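Local coordinates for protein metallo-beta-lactamase (Pseudomonas stutzeri, PDB 4ZEJ) that probably hydrolyses beta-lactam antibiotics to substituted beta-amino acids, using a site that binds two zinc ions, at residues W50-T55 and I85-D90; W61-K64 and E68-G71; T75-D80 and K106-E111; K118-T123 and V131-G136. All blocks are in the same frame, centred on the assembly; numbering follows the deposited sequence.

Contact 1: residues W50-T55 and I85-D90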
loop_
_atom_site.group_PDB
_atom_site.type_symbol
_atom_site.label_atom_id
_atom_site.label_comp_id
_atom_site.label_asym_id
_atom_site.label_seq_id
_atom_site.Cartn_x
_atom_site.Cartn_y
_atom_site.Cartn_z
ATOM N N TRP A 50 -7.992 -7.422 -0.800
ATOM C CA TRP A 50 -8.695 -7.439 0.473
ATOM C C TRP A 50 -9.384 -8.772 0.761
ATOM O O TRP A 50 -10.194 -8.839 1.671
ATOM C CB TRP A 50 -9.706 -6.285 0.480
ATOM C CG TRP A 50 -10.054 -5.691 1.817
ATOM C CD1 TRP A 50 -9.986 -6.284 3.063
ATOM C CD2 TRP A 50 -10.581 -4.389 2.029
ATOM N NE1 TRP A 50 -10.421 -5.404 4.028
ATOM C CE2 TRP A 50 -10.798 -4.237 3.421
ATOM C CE3 TRP A 50 -10.898 -3.322 1.172
ATOM C CZ2 TRP A 50 -11.315 -3.074 3.968
ATOM C CZ3 TRP A 50 -11.415 -2.169 1.720
ATOM C CH2 TRP A 50 -11.611 -2.047 3.108
ATOM N N SER A 51 -9.078 -9.821 -0.007
ATOM C CA SER A 51 -9.607 -11.165 0.244
ATOM C C SER A 51 -8.722 -12.237 -0.375
ATOM O O SER A 51 -7.915 -11.964 -1.269
ATOM C CB SER A 51 -11.003 -11.319 -0.355
ATOM O OG SER A 51 -10.943 -11.355 -1.776
ATOM N N ASP A 52 -8.892 -13.463 0.097
ATOM C CA ASP A 52 -8.216 -14.623 -0.508
ATOM C C ASP A 52 -8.560 -14.860 -1.958
ATOM O O ASP A 52 -7.672 -15.142 -2.769
ATOM C CB ASP A 52 -8.538 -15.889 0.276
ATOM C CG ASP A 52 -7.677 -16.041 1.476
ATOM O OD1 ASP A 52 -7.599 -17.165 1.997
ATOM O OD2 ASP A 52 -7.059 -15.038 1.884
ATOM N N ARG A 53 -9.849 -14.770 -2.267
ATOM C CA ARG A 53 -10.351 -14.913 -3.627
ATOM C C ARG A 53 -9.606 -13.972 -4.564
ATOM O O ARG A 53 -9.110 -14.378 -5.613
ATOM C CB ARG A 53 -11.855 -14.596 -3.662
ATOM C CG ARG A 53 -12.558 -14.810 -5.005
ATOM C CD ARG A 53 -13.918 -14.109 -4.998
ATOM N NE ARG A 53 -14.687 -14.281 -6.238
ATOM C CZ ARG A 53 -15.585 -15.244 -6.485
ATOM N NH1 ARG A 53 -15.864 -16.198 -5.593
ATOM N NH2 ARG A 53 -16.217 -15.263 -7.660
ATOM N N ASP A 54 -9.520 -12.706 -4.170
ATOM C CA ASP A 54 -8.892 -11.699 -5.023
ATOM C C ASP A 54 -7.366 -11.825 -5.073
ATOM O O ASP A 54 -6.760 -11.543 -6.105
ATOM C CB ASP A 54 -9.321 -10.296 -4.601
ATOM C CG ASP A 54 -10.775 -10.009 -4.923
ATOM O OD1 ASP A 54 -11.317 -9.056 -4.349
ATOM O OD2 ASP A 54 -11.386 -10.719 -5.751
ATOM N N THR A 55 -6.751 -12.255 -3.977
ATOM C CA THR A 55 -5.319 -12.533 -3.952
ATOM C C THR A 55 -5.004 -13.665 -4.933
ATOM O O THR A 55 -4.081 -13.551 -5.725
ATOM C CB THR A 55 -4.830 -12.859 -2.522
ATOM O OG1 THR A 55 -5.049 -11.715 -1.688
ATOM C CG2 THR A 55 -3.351 -13.210 -2.494
ATOM N N ILE A 85 -1.829 -12.164 2.964
ATOM C CA ILE A 85 -0.528 -12.658 3.427
ATOM C C ILE A 85 -0.546 -14.161 3.738
ATOM O O ILE A 85 0.382 -14.879 3.355
ATOM C CB ILE A 85 0.021 -11.840 4.638
ATOM C CG1 ILE A 85 0.507 -10.468 4.144
ATOM C CG2 ILE A 85 1.156 -12.582 5.342
ATOM C CD1 ILE A 85 1.050 -9.554 5.228
ATOM N N LYS A 86 -1.569 -14.629 4.446
ATOM C CA LYS A 86 -1.675 -16.060 4.773
ATOM C C LYS A 86 -1.733 -16.917 3.503
ATOM O O LYS A 86 -0.997 -17.917 3.384
ATOM C CB LYS A 86 -2.887 -16.318 5.668
ATOM C CG LYS A 86 -3.125 -17.778 5.978
ATOM C CD LYS A 86 -4.186 -17.931 7.040
ATOM C CE LYS A 86 -4.560 -19.385 7.221
ATOM N NZ LYS A 86 -3.404 -20.211 7.658
ATOM N N TRP A 87 -2.585 -16.513 2.557
ATOM C CA TRP A 87 -2.703 -17.203 1.264
ATOM C C TRP A 87 -1.357 -17.269 0.556
ATOM O O TRP A 87 -0.961 -18.339 0.082
ATOM C CB TRP A 87 -3.749 -16.540 0.364
ATOM C CG TRP A 87 -4.153 -17.380 -0.822
ATOM C CD1 TRP A 87 -5.246 -18.199 -0.916
ATOM C CD2 TRP A 87 -3.465 -17.489 -2.080
ATOM N NE1 TRP A 87 -5.276 -18.808 -2.151
ATOM C CE2 TRP A 87 -4.202 -18.383 -2.886
ATOM C CE3 TRP A 87 -2.300 -16.911 -2.605
ATOM C CZ2 TRP A 87 -3.812 -18.716 -4.176
ATOM C CZ3 TRP A 87 -1.914 -17.242 -3.890
ATOM C CH2 TRP A 87 -2.666 -18.136 -4.662
ATOM N N LEU A 88 -0.649 -16.139 0.511
ATOM C CA LEU A 88 0.674 -16.084 -0.126
ATOM C C LEU A 88 1.667 -16.998 0.590
ATOM O O LEU A 88 2.376 -17.778 -0.072
ATOM C CB LEU A 88 1.198 -14.638 -0.185
ATOM C CG LEU A 88 0.396 -13.705 -1.108
ATOM C CD1 LEU A 88 0.745 -12.242 -0.874
ATOM C CD2 LEU A 88 0.571 -14.030 -2.579
ATOM N N ASN A 89 1.705 -16.914 1.925
ATOM C CA ASN A 89 2.563 -17.799 2.732
ATOM C C ASN A 89 2.314 -19.272 2.425
ATOM O O ASN A 89 3.264 -20.033 2.190
ATOM C CB ASN A 89 2.393 -17.548 4.245
ATOM C CG ASN A 89 2.938 -16.196 4.698
ATOM O OD1 ASN A 89 3.707 -15.544 3.988
ATOM N ND2 ASN A 89 2.526 -15.761 5.891
ATOM N N ASP A 90 1.039 -19.664 2.401
ATOM C CA ASP A 90 0.642 -21.062 2.146
ATOM C C ASP A 90 0.999 -21.559 0.741
ATOM O O ASP A 90 1.226 -22.755 0.540
ATOM C CB ASP A 90 -0.864 -21.261 2.406
ATOM C CG ASP A 90 -1.238 -21.144 3.882
ATOM O OD1 ASP A 90 -0.352 -21.197 4.756
ATOM O OD2 ASP A 90 -2.437 -21.003 4.175
HETATM O O HOH W 1 -4.847 -14.881 3.211
#

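Contact 2: residues W61-K64 and E68-G71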
loop_
_atom_site.group_PDB
_atom_site.type_symbol
_atom_site.label_atom_id
_atom_site.label_comp_id
_atom_site.label_asym_id
_atom_site.label_seq_id
_atom_site.Cartn_x
_atom_site.Cartn_y
_atom_site.Cartn_z
ATOM N N TRP A 61 -3.170 -14.073 -12.497
ATOM C CA TRP A 61 -2.930 -13.138 -13.591
ATOM C C TRP A 61 -1.430 -12.939 -13.836
ATOM O O TRP A 61 -0.980 -12.951 -14.991
ATOM C CB TRP A 61 -3.634 -11.797 -13.328
ATOM C CG TRP A 61 -3.404 -10.732 -14.391
ATOM C CD1 TRP A 61 -4.146 -10.518 -15.514
ATOM C CD2 TRP A 61 -2.376 -9.733 -14.394
ATOM N NE1 TRP A 61 -3.638 -9.457 -16.225
ATOM C CE2 TRP A 61 -2.551 -8.955 -15.559
ATOM C CE3 TRP A 61 -1.307 -9.434 -13.537
ATOM C CZ2 TRP A 61 -1.699 -7.892 -15.888
ATOM C CZ3 TRP A 61 -0.458 -8.374 -13.864
ATOM C CH2 TRP A 61 -0.666 -7.612 -15.029
ATOM N N ILE A 62 -0.671 -12.783 -12.753
ATOM C CA ILE A 62 0.779 -12.584 -12.827
ATOM C C ILE A 62 1.447 -13.790 -13.516
ATOM O O ILE A 62 2.272 -13.625 -14.432
ATOM C CB ILE A 62 1.373 -12.337 -11.414
ATOM C CG1 ILE A 62 0.927 -10.964 -10.899
ATOM C CG2 ILE A 62 2.898 -12.385 -11.421
ATOM C CD1 ILE A 62 1.189 -10.722 -9.430
ATOM N N ARG A 63 1.077 -14.988 -13.069
ATOM C CA ARG A 63 1.620 -16.251 -13.629
ATOM C C ARG A 63 1.172 -16.518 -15.066
ATOM O O ARG A 63 1.982 -16.967 -15.899
ATOM C CB ARG A 63 1.256 -17.457 -12.741
ATOM C CG ARG A 63 2.285 -17.830 -11.685
ATOM C CD ARG A 63 2.367 -16.859 -10.538
ATOM N NE ARG A 63 3.387 -17.220 -9.538
ATOM C CZ ARG A 63 3.200 -17.930 -8.418
ATOM N NH1 ARG A 63 2.017 -18.444 -8.090
ATOM N NH2 ARG A 63 4.229 -18.146 -7.608
ATOM N N LYS A 64 -0.108 -16.271 -15.353
ATOM C CA LYS A 64 -0.654 -16.401 -16.717
ATOM C C LYS A 64 0.159 -15.602 -17.739
ATOM O O LYS A 64 0.401 -16.074 -18.850
ATOM C CB LYS A 64 -2.111 -15.930 -16.778
ATOM C CG LYS A 64 -3.016 -16.724 -17.720
ATOM C CD LYS A 64 -4.454 -16.774 -17.191
ATOM C CE LYS A 64 -4.537 -17.603 -15.904
ATOM N NZ LYS A 64 -5.912 -17.854 -15.397
ATOM N N GLU A 68 7.699 -13.804 -13.183
ATOM C CA GLU A 68 8.192 -14.452 -11.979
ATOM C C GLU A 68 7.844 -13.617 -10.750
ATOM O O GLU A 68 8.310 -12.488 -10.623
ATOM C CB GLU A 68 9.706 -14.625 -12.052
ATOM C CG GLU A 68 10.234 -15.624 -11.049
ATOM C CD GLU A 68 9.514 -16.951 -11.158
ATOM O OE1 GLU A 68 9.510 -17.542 -12.267
ATOM O OE2 GLU A 68 8.924 -17.384 -10.143
ATOM N N LEU A 69 7.048 -14.181 -9.847
ATOM C CA LEU A 69 6.537 -13.417 -8.707
ATOM C C LEU A 69 7.533 -13.487 -7.569
ATOM O O LEU A 69 7.687 -14.526 -6.943
ATOM C CB LEU A 69 5.172 -13.935 -8.266
ATOM C CG LEU A 69 4.506 -13.227 -7.084
ATOM C CD1 LEU A 69 4.391 -11.718 -7.301
ATOM C CD2 LEU A 69 3.138 -13.853 -6.858
ATOM N N LEU A 70 8.210 -12.375 -7.318
ATOM C CA LEU A 70 9.233 -12.301 -6.278
ATOM C C LEU A 70 8.670 -12.085 -4.867
ATOM O O LEU A 70 9.396 -12.263 -3.883
ATOM C CB LEU A 70 10.232 -11.194 -6.611
ATOM C CG LEU A 70 11.044 -11.383 -7.895
ATOM C CD1 LEU A 70 12.020 -10.224 -8.044
ATOM C CD2 LEU A 70 11.776 -12.712 -7.889
ATOM N N GLY A 71 7.402 -11.707 -4.758
ATOM C CA GLY A 71 6.764 -11.562 -3.455
ATOM C C GLY A 71 5.858 -10.354 -3.339
ATOM O O GLY A 71 5.519 -9.726 -4.341
HETATM O O HOH W 2 6.727 -17.189 -7.352
HETATM O O HOH W 3 6.012 -16.858 -10.240
#

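Contact 3: residues T75-D80 and K106-E111. With ZN (zinc ion), chain D; ZN (zinc ion), chain C.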
loop_
_atom_site.group_PDB
_atom_site.type_symbol
_atom_site.label_atom_id
_atom_site.label_comp_id
_atom_site.label_asym_id
_atom_site.label_seq_id
_atom_site.Cartn_x
_atom_site.Cartn_y
_atom_site.Cartn_z
ATOM N N THR A 75 2.013 -2.220 3.390
ATOM C CA THR A 75 2.405 -0.853 3.786
ATOM C C THR A 75 1.849 -0.394 5.138
ATOM O O THR A 75 2.280 0.627 5.656
ATOM C CB THR A 75 2.064 0.169 2.692
ATOM O OG1 THR A 75 0.658 0.149 2.425
ATOM C CG2 THR A 75 2.839 -0.149 1.400
ATOM N N HIS A 76 0.895 -1.134 5.699
ATOM C CA HIS A 76 0.618 -1.096 7.153
ATOM C C HIS A 76 -0.177 -2.351 7.510
ATOM O O HIS A 76 -0.454 -3.154 6.633
ATOM C CB HIS A 76 -0.038 0.214 7.651
ATOM C CG HIS A 76 -1.466 0.396 7.260
ATOM N ND1 HIS A 76 -1.839 0.822 6.005
ATOM C CD2 HIS A 76 -2.609 0.265 7.965
ATOM C CE1 HIS A 76 -3.150 0.916 5.947
ATOM N NE2 HIS A 76 -3.640 0.586 7.122
ATOM N N TRP A 77 -0.523 -2.539 8.774
ATOM C CA TRP A 77 -1.019 -3.853 9.229
ATOM C C TRP A 77 -2.484 -4.172 8.932
ATOM O O TRP A 77 -2.876 -5.339 8.990
ATOM C CB TRP A 77 -0.721 -4.058 10.709
ATOM C CG TRP A 77 -1.590 -3.295 11.670
ATOM C CD1 TRP A 77 -1.416 -2.016 12.099
ATOM C CD2 TRP A 77 -2.755 -3.790 12.348
ATOM N NE1 TRP A 77 -2.396 -1.679 13.005
ATOM C CE2 TRP A 77 -3.229 -2.752 13.175
ATOM C CE3 TRP A 77 -3.443 -5.011 12.330
ATOM C CZ2 TRP A 77 -4.378 -2.891 13.974
ATOM C CZ3 TRP A 77 -4.578 -5.156 13.137
ATOM C CH2 TRP A 77 -5.030 -4.101 13.943
ATOM N N HIS A 78 -3.298 -3.170 8.613
ATOM C CA HIS A 78 -4.741 -3.408 8.477
ATOM C C HIS A 78 -5.065 -4.351 7.329
ATOM O O HIS A 78 -4.273 -4.510 6.394
ATOM C CB HIS A 78 -5.521 -2.100 8.330
ATOM C CG HIS A 78 -5.522 -1.262 9.571
ATOM N ND1 HIS A 78 -5.678 0.106 9.555
ATOM C CD2 HIS A 78 -5.372 -1.604 10.870
ATOM C CE1 HIS A 78 -5.658 0.566 10.794
ATOM N NE2 HIS A 78 -5.461 -0.451 11.609
ATOM N N GLU A 79 -6.252 -4.945 7.402
ATOM C CA GLU A 79 -6.659 -6.019 6.485
ATOM C C GLU A 79 -6.701 -5.643 5.007
ATOM O O GLU A 79 -6.442 -6.501 4.145
ATOM C CB GLU A 79 -8.018 -6.593 6.900
ATOM C CG GLU A 79 -7.953 -7.405 8.183
ATOM C CD GLU A 79 -9.295 -7.983 8.611
ATOM O OE1 GLU A 79 -10.184 -8.199 7.745
ATOM O OE2 GLU A 79 -9.460 -8.246 9.824
ATOM N N ASP A 80 -7.000 -4.379 4.698
ATOM C CA ASP A 80 -6.975 -3.939 3.295
ATOM C C ASP A 80 -5.566 -3.967 2.675
ATOM O O ASP A 80 -5.446 -3.911 1.463
ATOM C CB ASP A 80 -7.649 -2.570 3.083
ATOM C CG ASP A 80 -6.957 -1.433 3.798
ATOM O OD1 ASP A 80 -6.594 -1.598 4.963
ATOM O OD2 ASP A 80 -6.804 -0.353 3.217
ATOM N N LYS A 106 0.977 -9.643 14.743
ATOM C CA LYS A 106 1.032 -10.662 15.808
ATOM C C LYS A 106 0.170 -10.291 17.024
ATOM O O LYS A 106 -0.610 -11.119 17.509
ATOM C CB LYS A 106 2.480 -10.934 16.213
ATOM C CG LYS A 106 3.281 -11.647 15.137
ATOM C CD LYS A 106 4.718 -11.909 15.570
ATOM C CE LYS A 106 5.709 -11.560 14.468
ATOM N NZ LYS A 106 7.079 -12.043 14.812
ATOM N N GLU A 107 0.291 -9.041 17.480
ATOM C CA GLU A 107 -0.494 -8.507 18.603
ATOM C C GLU A 107 -2.001 -8.662 18.385
ATOM O O GLU A 107 -2.739 -8.916 19.335
ATOM C CB GLU A 107 -0.135 -7.025 18.840
ATOM C CG GLU A 107 -0.939 -6.290 19.913
ATOM C CD GLU A 107 -0.803 -6.894 21.305
ATOM O OE1 GLU A 107 0.295 -7.397 21.630
ATOM O OE2 GLU A 107 -1.783 -6.865 22.091
ATOM N N ASN A 108 -2.443 -8.524 17.134
ATOM C CA ASN A 108 -3.848 -8.676 16.755
ATOM C C ASN A 108 -4.218 -10.066 16.181
ATOM O O ASN A 108 -5.247 -10.218 15.504
ATOM C CB ASN A 108 -4.210 -7.549 15.788
ATOM C CG ASN A 108 -4.249 -6.193 16.471
ATOM O OD1 ASN A 108 -5.275 -5.813 17.013
ATOM N ND2 ASN A 108 -3.135 -5.457 16.442
ATOM N N LYS A 109 -3.387 -11.064 16.482
ATOM C CA LYS A 109 -3.593 -12.475 16.111
ATOM C C LYS A 109 -3.787 -12.675 14.605
ATOM O O LYS A 109 -4.662 -13.426 14.163
ATOM C CB LYS A 109 -4.736 -13.089 16.931
ATOM C CG LYS A 109 -4.464 -13.095 18.426
ATOM C CD LYS A 109 -5.638 -13.664 19.211
ATOM C CE LYS A 109 -5.205 -14.271 20.537
ATOM N NZ LYS A 109 -6.334 -14.935 21.248
ATOM N N LYS A 110 -2.953 -11.982 13.826
ATOM C CA LYS A 110 -2.946 -12.120 12.383
ATOM C C LYS A 110 -1.677 -12.818 11.938
ATOM O O LYS A 110 -0.640 -12.751 12.591
ATOM C CB LYS A 110 -3.046 -10.752 11.705
ATOM C CG LYS A 110 -4.223 -9.901 12.159
ATOM C CD LYS A 110 -5.556 -10.562 11.873
ATOM C CE LYS A 110 -6.711 -9.600 12.100
ATOM N NZ LYS A 110 -8.015 -10.250 11.821
ATOM N N GLU A 111 -1.769 -13.460 10.789
ATOM C CA GLU A 111 -0.624 -14.093 10.161
ATOM C C GLU A 111 0.410 -13.023 9.782
ATOM O O GLU A 111 0.063 -12.081 9.088
ATOM C CB GLU A 111 -1.108 -14.823 8.911
ATOM C CG GLU A 111 -0.244 -15.968 8.502
ATOM C CD GLU A 111 -0.234 -17.069 9.544
ATOM O OE1 GLU A 111 0.831 -17.265 10.153
ATOM O OE2 GLU A 111 -1.288 -17.705 9.777
HETATM ZN ZN ZN D . -5.555 1.253 7.863
HETATM ZN ZN ZN C . -6.623 1.588 3.794
HETATM O O HOH W 4 -7.981 1.630 8.438
#

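Contact 4: residues K118-T123 and V131-G136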
loop_
_atom_site.group_PDB
_atom_site.type_symbol
_atom_site.label_atom_id
_atom_site.label_comp_id
_atom_site.label_asym_id
_atom_site.label_seq_id
_atom_site.Cartn_x
_atom_site.Cartn_y
_atom_site.Cartn_z
ATOM N N LYS A 118 13.788 -4.101 8.236
ATOM C CA LYS A 118 14.268 -3.372 9.413
ATOM C C LYS A 118 14.646 -1.937 9.080
ATOM O O LYS A 118 14.954 -1.611 7.928
ATOM C CB LYS A 118 15.477 -4.076 10.026
ATOM C CG LYS A 118 15.168 -5.403 10.702
ATOM C CD LYS A 118 15.028 -6.546 9.708
ATOM C CE LYS A 118 15.265 -7.900 10.367
ATOM N NZ LYS A 118 14.857 -9.039 9.491
ATOM N N GLY A 119 14.623 -1.086 10.105
ATOM C CA GLY A 119 15.064 0.307 9.988
ATOM C C GLY A 119 14.012 1.182 9.338
ATOM O O GLY A 119 12.970 0.685 8.895
ATOM N N ASN A 120 14.289 2.485 9.272
ATOM C CA ASN A 120 13.365 3.449 8.646
ATOM C C ASN A 120 13.315 3.375 7.122
ATOM O O ASN A 120 12.361 3.864 6.517
ATOM C CB ASN A 120 13.691 4.890 9.064
ATOM C CG ASN A 120 13.410 5.153 10.530
ATOM O OD1 ASN A 120 12.483 4.588 11.109
ATOM N ND2 ASN A 120 14.221 6.012 11.146
ATOM N N GLU A 121 14.344 2.793 6.509
ATOM C CA GLU A 121 14.435 2.673 5.059
ATOM C C GLU A 121 14.898 1.283 4.671
ATOM O O GLU A 121 15.802 0.729 5.296
ATOM C CB GLU A 121 15.429 3.676 4.498
ATOM C CG GLU A 121 15.095 5.118 4.810
ATOM C CD GLU A 121 16.158 6.090 4.343
ATOM O OE1 GLU A 121 17.136 5.667 3.683
ATOM O OE2 GLU A 121 16.021 7.291 4.657
ATOM N N SER A 122 14.295 0.749 3.619
ATOM C CA SER A 122 14.634 -0.562 3.100
ATOM C C SER A 122 14.541 -0.543 1.586
ATOM O O SER A 122 13.853 0.304 0.995
ATOM C CB SER A 122 13.687 -1.625 3.658
ATOM O OG SER A 122 13.918 -1.840 5.034
ATOM N N THR A 123 15.238 -1.494 0.979
ATOM C CA THR A 123 15.310 -1.653 -0.454
ATOM C C THR A 123 14.903 -3.088 -0.813
ATOM O O THR A 123 15.381 -4.047 -0.199
ATOM C CB THR A 123 16.748 -1.345 -0.915
ATOM O OG1 THR A 123 16.960 0.067 -0.830
ATOM C CG2 THR A 123 16.998 -1.782 -2.332
ATOM N N VAL A 131 11.368 1.357 0.333
ATOM C CA VAL A 131 10.373 1.469 1.415
ATOM C C VAL A 131 10.886 2.520 2.402
ATOM O O VAL A 131 12.036 2.456 2.832
ATOM C CB VAL A 131 10.166 0.116 2.118
ATOM C CG1 VAL A 131 9.113 0.212 3.220
ATOM C CG2 VAL A 131 9.770 -0.945 1.098
ATOM N N PHE A 132 10.034 3.488 2.737
ATOM C CA PHE A 132 10.415 4.610 3.589
ATOM C C PHE A 132 9.345 4.872 4.631
ATOM O O PHE A 132 8.157 4.878 4.312
ATOM C CB PHE A 132 10.618 5.858 2.730
ATOM C CG PHE A 132 10.898 7.108 3.513
ATOM C CD1 PHE A 132 12.137 7.302 4.118
ATOM C CD2 PHE A 132 9.936 8.103 3.625
ATOM C CE1 PHE A 132 12.406 8.458 4.829
ATOM C CE2 PHE A 132 10.195 9.261 4.338
ATOM C CZ PHE A 132 11.435 9.443 4.936
ATOM N N TYR A 133 9.783 5.089 5.868
ATOM C CA TYR A 133 8.901 5.460 6.963
ATOM C C TYR A 133 8.932 6.984 7.113
ATOM O O TYR A 133 9.956 7.531 7.507
ATOM C CB TYR A 133 9.370 4.795 8.259
ATOM C CG TYR A 133 8.505 5.114 9.445
ATOM C CD1 TYR A 133 7.169 4.731 9.461
ATOM C CD2 TYR A 133 9.006 5.801 10.543
ATOM C CE1 TYR A 133 6.353 5.020 10.534
ATOM C CE2 TYR A 133 8.196 6.088 11.633
ATOM C CZ TYR A 133 6.876 5.689 11.631
ATOM O OH TYR A 133 6.065 5.976 12.715
ATOM N N PRO A 134 7.809 7.675 6.814
ATOM C CA PRO A 134 7.741 9.134 6.911
ATOM C C PRO A 134 7.432 9.651 8.307
ATOM O O PRO A 134 7.577 10.853 8.560
ATOM C CB PRO A 134 6.580 9.468 5.970
ATOM C CG PRO A 134 5.641 8.332 6.169
ATOM C CD PRO A 134 6.526 7.120 6.340
ATOM N N GLY A 135 7.013 8.759 9.204
ATOM C CA GLY A 135 6.515 9.128 10.523
ATOM C C GLY A 135 5.081 8.658 10.670
ATOM O O GLY A 135 4.470 8.194 9.702
ATOM N N GLY A 136 4.540 8.784 11.880
ATOM C CA GLY A 136 3.161 8.416 12.151
ATOM C C GLY A 136 2.160 9.220 11.324
ATOM O O GLY A 136 2.398 10.385 10.982
#

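Contact 1: residues W50-T55 and I85-D90
Trp87 lies against the first turn of helix 52-64, with Asp52 near the five-membered ring and Thr55 near the six-membered one. The indole takes this place because CG lies anti to the backbone N (chi1 -166°), which carries the ring from helix 85-90 to the opposing turn. Asp52 reaches it obliquely, the carboxylate turned 68° from the ring plane and OD1 standing 3.9 Å from Trp87 CD1, while the carbonyl O of Asp52 sits over one face. The other carboxylate oxygen takes part in a polar link: a water donates to Asp52 OD2 at 2.6 Å and accepts from Trp87 N at 2.9 Å, joining the two helices where no direct hydrogen bond does.

Thr55 divides its branches between two tasks. Its methyl CG2, opposite the backbone N, runs antiparallel to the indole side chain, 3.8 Å from Trp87 CE3, and also touches Leu88 CD2 at 4.0 Å. Its hydroxyl turns back along its own helix, OG1 giving a 2.9 Å bond to Ser51 O from above the carbonyl plane. This bond holds the side-chain rotation that turns CG2 to the indole; Thr55 N reaches the same oxygen from the other face. Ser51 is the N-cap, OG accepting from Asp54 N at 3.1 Å. Val59, one turn on in the same helix, also touches Trp87 and Leu88.

The arrangement is a small helix-helix interface, an N-capped helix start meeting the short helix 85-90 that follows the zinc-binding segment of the metallo-beta-lactamase fold.

Contact 2: residues W61-K64 and E68-G71
Ile62 and Arg63, in the last turn of helix 52-64, pass over the start of strand 68-73 opposite Leu69 and Glu68, with the CA atoms of Ile62 and Leu69 7.1 Å apart. This spacing is bridged by side chains and water, without a direct hydrogen bond between the segments. Leu69 points at the helix, its CG anti to the backbone N (chi1 -180°), and crosses Ile62 at about a right angle; the methyl ends meet at 4.0 Å between Ile62 CD1 and Leu69 CD1. Ala43 and Ile45 of the neighbouring strand continue this apolar layer around Ile62.

Arg63 starts out along the helix surface, but a bend at chi2 (72°) brings its end back over the strand. One guanidinium face is covered near its rim by Leu69 CD2, and Arg63 NE comes within 3.9 Å of Leu69 CB. Two waters lie at the edge, in the guanidinium plane. The first accepts from Arg63 NH2 at 2.7 Å and donates to Leu69 O at 2.9 Å. The second accepts from both Arg63 NE and Leu69 N, and donates to Glu68 OE2 at 3.0 Å.

The chemistry is thus layered: a buried aliphatic seam within the beta-alpha-beta unit of strand 42-46, helix 52-64 and strand 68-73, edged by an arginine whose link to the strand backbone and to the carboxylate of Glu68 is made through water, so that any charge attraction there is probably softened.

Contact 3: residues T75-D80 and K106-E111
Asn108 lays its amide over one face of the Trp77 indole, the two planes only 18° apart, with Asn108 CG 3.4 Å from Trp77 CH2. The contact falls on the outer part of the six-membered ring, and Asn108 ND2 is held in place by a hydrogen bond to Leu104 O in the preceding helix. Beside this amide-over-ring contact, Lys110 NZ makes a salt bridge with Glu79 OE2 at 3.2 Å; the ammonium comes from above the carboxylate plane, 41° out of it. Glu79 reaches out with an extended chain, whereas Lys110 bends at chi2 before straightening. Helix 99-107 ends in a Schellman motif with Lys109 at positive phi, between the two residues that make the contact.

On the opposite face of the indole stands the imidazole of His78, its edge toward the ring and CD2 3.3 Å above the plane. Trp77 is therefore sandwiched between the helix end and a metal ligand. His78 ND1 binds one zinc at 2.0 Å, and its NE2 is held by Glu172. His76 NE2 binds the same zinc at 2.2 Å; His138 and a water are further ligands. Asp80 OD2 binds the second zinc at 2.0 Å, together with Cys157 and His199.

The spacing His76, His78, Asp80 is the HxHxD signature of the metallo-beta-lactamase superfamily: 75-80 supplies three ligands of the dizinc site of a class B enzyme, and the end of helix 99-107 packs behind it through Trp77.

Contact 4: residues K118-T123 and V131-G136
Glu121 and Phe132 run alongside each other from the same face of an antiparallel hairpin, and the glutamate can be followed outward along the phenyl ring. Its CB stands 4.0 Å from Val131 O. The next carbon, CG, lies beside the backbone N (chi1 -59°) and meets the ring at its edge, in plane, 3.7 Å from Phe132 CD1. From there the chain runs straight on, and at the tip OE2 is 3.8 Å from Phe132 CE1, the carboxylate turned 53° from the ring; Arg188 offers that oxygen only a long, weak ion pair.

Beneath these side chains the backbones pair as antiparallel strands. Glu121 and Phe132 form a non-hydrogen-bonded pair, and next to it Ser122 and Val131 form a hydrogen-bonded one, with Ser122 N to Val131 O at 2.9 Å and Val131 N to Ser122 O at 2.8 Å. Beyond the strand, Tyr133 N continues the pattern by donating to Asn120 O at 2.9 Å. The side chain of Asn120 crosses that of Tyr133, OD1 lying 3.7 Å from Tyr133 CD2. Gly135 N lies over the centre of the tyrosine ring, and the hydroxyl is held by a bond to Ile140 O.

This is the open end of a beta hairpin, strands 121-124 and 129-132, at the margin of the five-stranded sheet, where the chain leaves toward the zinc ligand His138.

In the fold
From the N terminus, the chain passes through the first four strands of the seven-stranded sheet before residues 50-55 open contact 1, which closes at 85-90. Within that loop lies contact 2, a short return from helix 52-64 to strand 68-73; both contacts use this helix. Contact 3 starts at 75-80, before contact 1 has closed, and ends at 106-111, so the two cross. They also touch, Trp50 meeting Asp80 and Glu111 meeting Lys86 and Asn89: the loop before helix 52-64 packs on the zinc-binding segment, and helix 85-90 on the loop after helix 99-107. Contact 4 follows in series, closing hairpin 121-124/129-132 of the five-stranded sheet, about 17 Å from contact 3 between centres.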